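Long-range contact in sulfite dehydrogenase (Paracoccus pantotrophus, PDB 2XTS), which oxidises protein-bound sulfane sulfur in the Sox pathway, probably passing electrons from a molybdenum cofactor to heme c: residues L82-Y87 with G208-R212. Residues are numbered along the deposited sequence; the frame is centred on the assembly and turned at random.
Sequences LSKQDY and GYPAR. With MTE (phosphonic acidmono-(2-amino-5,6-dimercapto-4-oxo-3,7,8a,9,10,10a-hexahydro-4H-8-oxa-1,3,9,10-tetraaza-anthracen-7-ylmethyl)ester), chain E.
P210 packs against K84, Y87 and L82 in a buried loop-to-loop contact of the molybdopterin-binding domain: residues 82-87 lead into strand 89-93, residues 208-212 into strand 212-214. No direct hydrogen bond crosses it; apolar packing and two bridging waters join the loops. The peptide bond before P210 is cis, and CB of this proline lies over the centre of the Y209 ring, 3.9 Å above its plane. P210 CB also meets K84 CG at 3.7 Å, and P210 CG approaches Y87 CD1 equally closely. In Y87, CG anti to the backbone N (chi1 -179°) sends the ring alongside the P210-A211 step, CD1 by the proline and OH by the alanine; Y87 OH stands 3.6 Å from A211 CB and hydrogen-bonds to the backbone O of V227. The extended K84 chain crosses Y209 at about a right angle, with CE 3.4 Å from the OH of Y209. Both polar ends meet E34 of the second subunit, K84 by a salt bridge and Y209 by a hydrogen bond, which ties this contact to the dimer interface. L82 O faces the edge of the Y209 ring, 3.3 Å from CD1 of Y209, and is buried without a hydrogen-bond partner. One water joins L82 N to Y209 O; the other, lying in the Y209 ring plane, links K84 N to Y209 OH. Within its own loop, S83 OG accepts from D86 N (2.9 Å, 153°), an ST motif. The R212 guanidinium turns its edge to the cofactor, NH1 donating to MTE O3P and NH2 almost straight (175°) to MTE O4'. Two loops thus pack through a cis-proline in the molybdopterin-binding domain of the sulfite oxidase fold, the second running into R212 at the cofactor's phosphate end.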
loop_
_atom_site.group_PDB
_atom_site.type_symbol
_atom_site.label_atom_id
_atom_site.label_comp_id
_atom_site.label_asym_id
_atom_site.label_seq_id
_atom_site.Cartn_x
_atom_site.Cartn_y
_atom_site.Cartn_z
ATOM N N LEU A 82 3.538 -21.613 3.238
ATOM C CA LEU A 82 3.678 -22.339 1.980
ATOM C C LEU A 82 4.744 -21.645 1.129
ATOM O O LEU A 82 4.532 -20.564 0.579
ATOM C CB LEU A 82 2.340 -22.400 1.243
ATOM C CG LEU A 82 2.290 -23.167 -0.088
ATOM C CD1 LEU A 82 2.852 -24.562 0.082
ATOM C CD2 LEU A 82 0.844 -23.181 -0.598
ATOM N N SER A 83 5.929 -22.247 1.057
ATOM C CA SER A 83 7.030 -21.663 0.269
ATOM C C SER A 83 6.724 -21.739 -1.220
ATOM O O SER A 83 5.979 -22.607 -1.668
ATOM C CB SER A 83 8.360 -22.370 0.542
ATOM O OG SER A 83 8.339 -23.650 -0.044
ATOM N N LYS A 84 7.376 -20.870 -1.986
ATOM C CA LYS A 84 7.277 -20.913 -3.425
ATOM C C LYS A 84 7.882 -22.206 -3.982
ATOM O O LYS A 84 7.465 -22.673 -5.034
ATOM C CB LYS A 84 7.934 -19.667 -4.022
ATOM C CG LYS A 84 7.136 -18.394 -3.815
ATOM C CD LYS A 84 7.906 -17.142 -4.204
ATOM C CE LYS A 84 7.017 -15.940 -4.134
ATOM N NZ LYS A 84 7.736 -14.659 -4.349
ATOM N N GLN A 85 8.840 -22.783 -3.271
ATOM C CA GLN A 85 9.437 -24.062 -3.668
ATOM C C GLN A 85 8.460 -25.221 -3.527
ATOM O O GLN A 85 8.405 -26.118 -4.374
ATOM C CB GLN A 85 10.661 -24.371 -2.819
ATOM C CG GLN A 85 11.925 -23.624 -3.194
ATOM C CD GLN A 85 12.069 -22.248 -2.602
ATOM O OE1 GLN A 85 11.139 -21.703 -1.984
ATOM N NE2 GLN A 85 13.260 -21.684 -2.761
ATOM N N ASP A 86 7.675 -25.218 -2.450
ATOM C CA ASP A 86 6.709 -26.287 -2.195
ATOM C C ASP A 86 5.373 -26.123 -2.931
ATOM O O ASP A 86 4.617 -27.083 -3.081
ATOM C CB ASP A 86 6.441 -26.349 -0.692
ATOM C CG ASP A 86 7.605 -26.907 0.107
ATOM O OD1 ASP A 86 8.545 -27.483 -0.499
ATOM O OD2 ASP A 86 7.562 -26.757 1.347
ATOM N N TYR A 87 5.083 -24.908 -3.358
ATOM C CA TYR A 87 3.824 -24.589 -4.002
ATOM C C TYR A 87 3.610 -25.397 -5.289
ATOM O O TYR A 87 4.512 -25.545 -6.100
ATOM C CB TYR A 87 3.776 -23.094 -4.343
ATOM C CG TYR A 87 2.501 -22.664 -5.001
ATOM C CD1 TYR A 87 1.383 -22.378 -4.235
ATOM C CD2 TYR A 87 2.380 -22.572 -6.372
ATOM C CE1 TYR A 87 0.193 -22.022 -4.800
ATOM C CE2 TYR A 87 1.183 -22.208 -6.940
ATOM C CZ TYR A 87 0.094 -21.938 -6.155
ATOM O OH TYR A 87 -1.078 -21.596 -6.784
ATOM N N GLY A 208 -2.612 -15.438 1.808
ATOM C CA GLY A 208 -2.555 -16.501 0.812
ATOM C C GLY A 208 -1.228 -16.767 0.132
ATOM O O GLY A 208 -1.205 -17.479 -0.862
ATOM N N TYR A 209 -0.136 -16.221 0.650
ATOM C CA TYR A 209 1.178 -16.401 0.008
ATOM C C TYR A 209 1.421 -17.844 -0.349
ATOM O O TYR A 209 1.262 -18.702 0.484
ATOM C CB TYR A 209 2.284 -15.983 0.956
ATOM C CG TYR A 209 3.702 -16.118 0.423
ATOM C CD1 TYR A 209 4.428 -17.283 0.596
ATOM C CD2 TYR A 209 4.326 -15.049 -0.204
ATOM C CE1 TYR A 209 5.736 -17.376 0.148
ATOM C CE2 TYR A 209 5.632 -15.122 -0.633
ATOM C CZ TYR A 209 6.327 -16.287 -0.455
ATOM O OH TYR A 209 7.628 -16.368 -0.838
ATOM N N PRO A 210 1.863 -18.116 -1.579
ATOM C CA PRO A 210 2.282 -17.192 -2.619
ATOM C C PRO A 210 1.249 -16.885 -3.710
ATOM O O PRO A 210 1.566 -16.161 -4.638
ATOM C CB PRO A 210 3.503 -17.898 -3.215
ATOM C CG PRO A 210 3.088 -19.332 -3.158
ATOM C CD PRO A 210 2.308 -19.492 -1.876
ATOM N N ALA A 211 0.030 -17.408 -3.609
ATOM C CA ALA A 211 -0.963 -17.197 -4.636
ATOM C C ALA A 211 -2.377 -17.343 -4.096
ATOM O O ALA A 211 -2.687 -18.302 -3.382
ATOM C CB ALA A 211 -0.728 -18.199 -5.806
ATOM N N ARG A 212 -3.251 -16.405 -4.462
ATOM C CA ARG A 212 -4.667 -16.440 -4.101
ATOM C C ARG A 212 -5.522 -16.107 -5.310
ATOM O O ARG A 212 -5.045 -15.472 -6.249
ATOM C CB ARG A 212 -5.004 -15.462 -2.966
ATOM C CG ARG A 212 -5.133 -14.003 -3.419
ATOM C CD ARG A 212 -5.535 -13.080 -2.293
ATOM N NE ARG A 212 -6.801 -13.502 -1.693
ATOM C CZ ARG A 212 -7.208 -13.126 -0.487
ATOM N NH1 ARG A 212 -6.573 -12.169 0.175
ATOM N NH2 ARG A 212 -8.311 -13.654 0.031
HETATM N N1 MTE E . -8.971 -19.472 1.438
HETATM C C2 MTE E . -8.591 -20.565 2.090
HETATM N N2 MTE E . -7.786 -21.449 1.462
HETATM N N3 MTE E . -8.963 -20.806 3.362
HETATM C C4 MTE E . -9.767 -19.957 4.064
HETATM O O4 MTE E . -10.056 -20.246 5.244
HETATM N N5 MTE E . -11.131 -17.853 3.963
HETATM C C6 MTE E . -11.895 -17.122 2.978
HETATM C C7 MTE E . -11.070 -16.509 1.858
HETATM N N8 MTE E . -10.186 -17.496 1.295
HETATM C C9 MTE E . -10.246 -18.758 3.406
HETATM C C10 MTE E . -9.806 -18.559 2.020
HETATM C "C1'" MTE E . -12.772 -16.043 3.586
HETATM S "S1'" MTE E . -14.230 -16.517 4.429
HETATM C "C2'" MTE E . -12.501 -14.726 3.422
HETATM S "S2'" MTE E . -13.582 -13.496 3.946
HETATM C "C3'" MTE E . -11.224 -14.318 2.719
HETATM O "O3'" MTE E . -10.350 -15.410 2.390
HETATM C "C4'" MTE E . -10.416 -13.391 3.608
HETATM O "O4'" MTE E . -9.251 -12.942 2.902
HETATM P P MTE E . -8.083 -12.317 3.806
HETATM O O1P MTE E . -8.827 -11.106 4.445
HETATM O O2P MTE E . -7.670 -13.282 4.869
HETATM O O3P MTE E . -7.037 -11.879 2.840
HETATM O O HOH W 1 2.253 -18.987 3.094
HETATM O O HOH W 2 8.912 -18.854 -0.772
#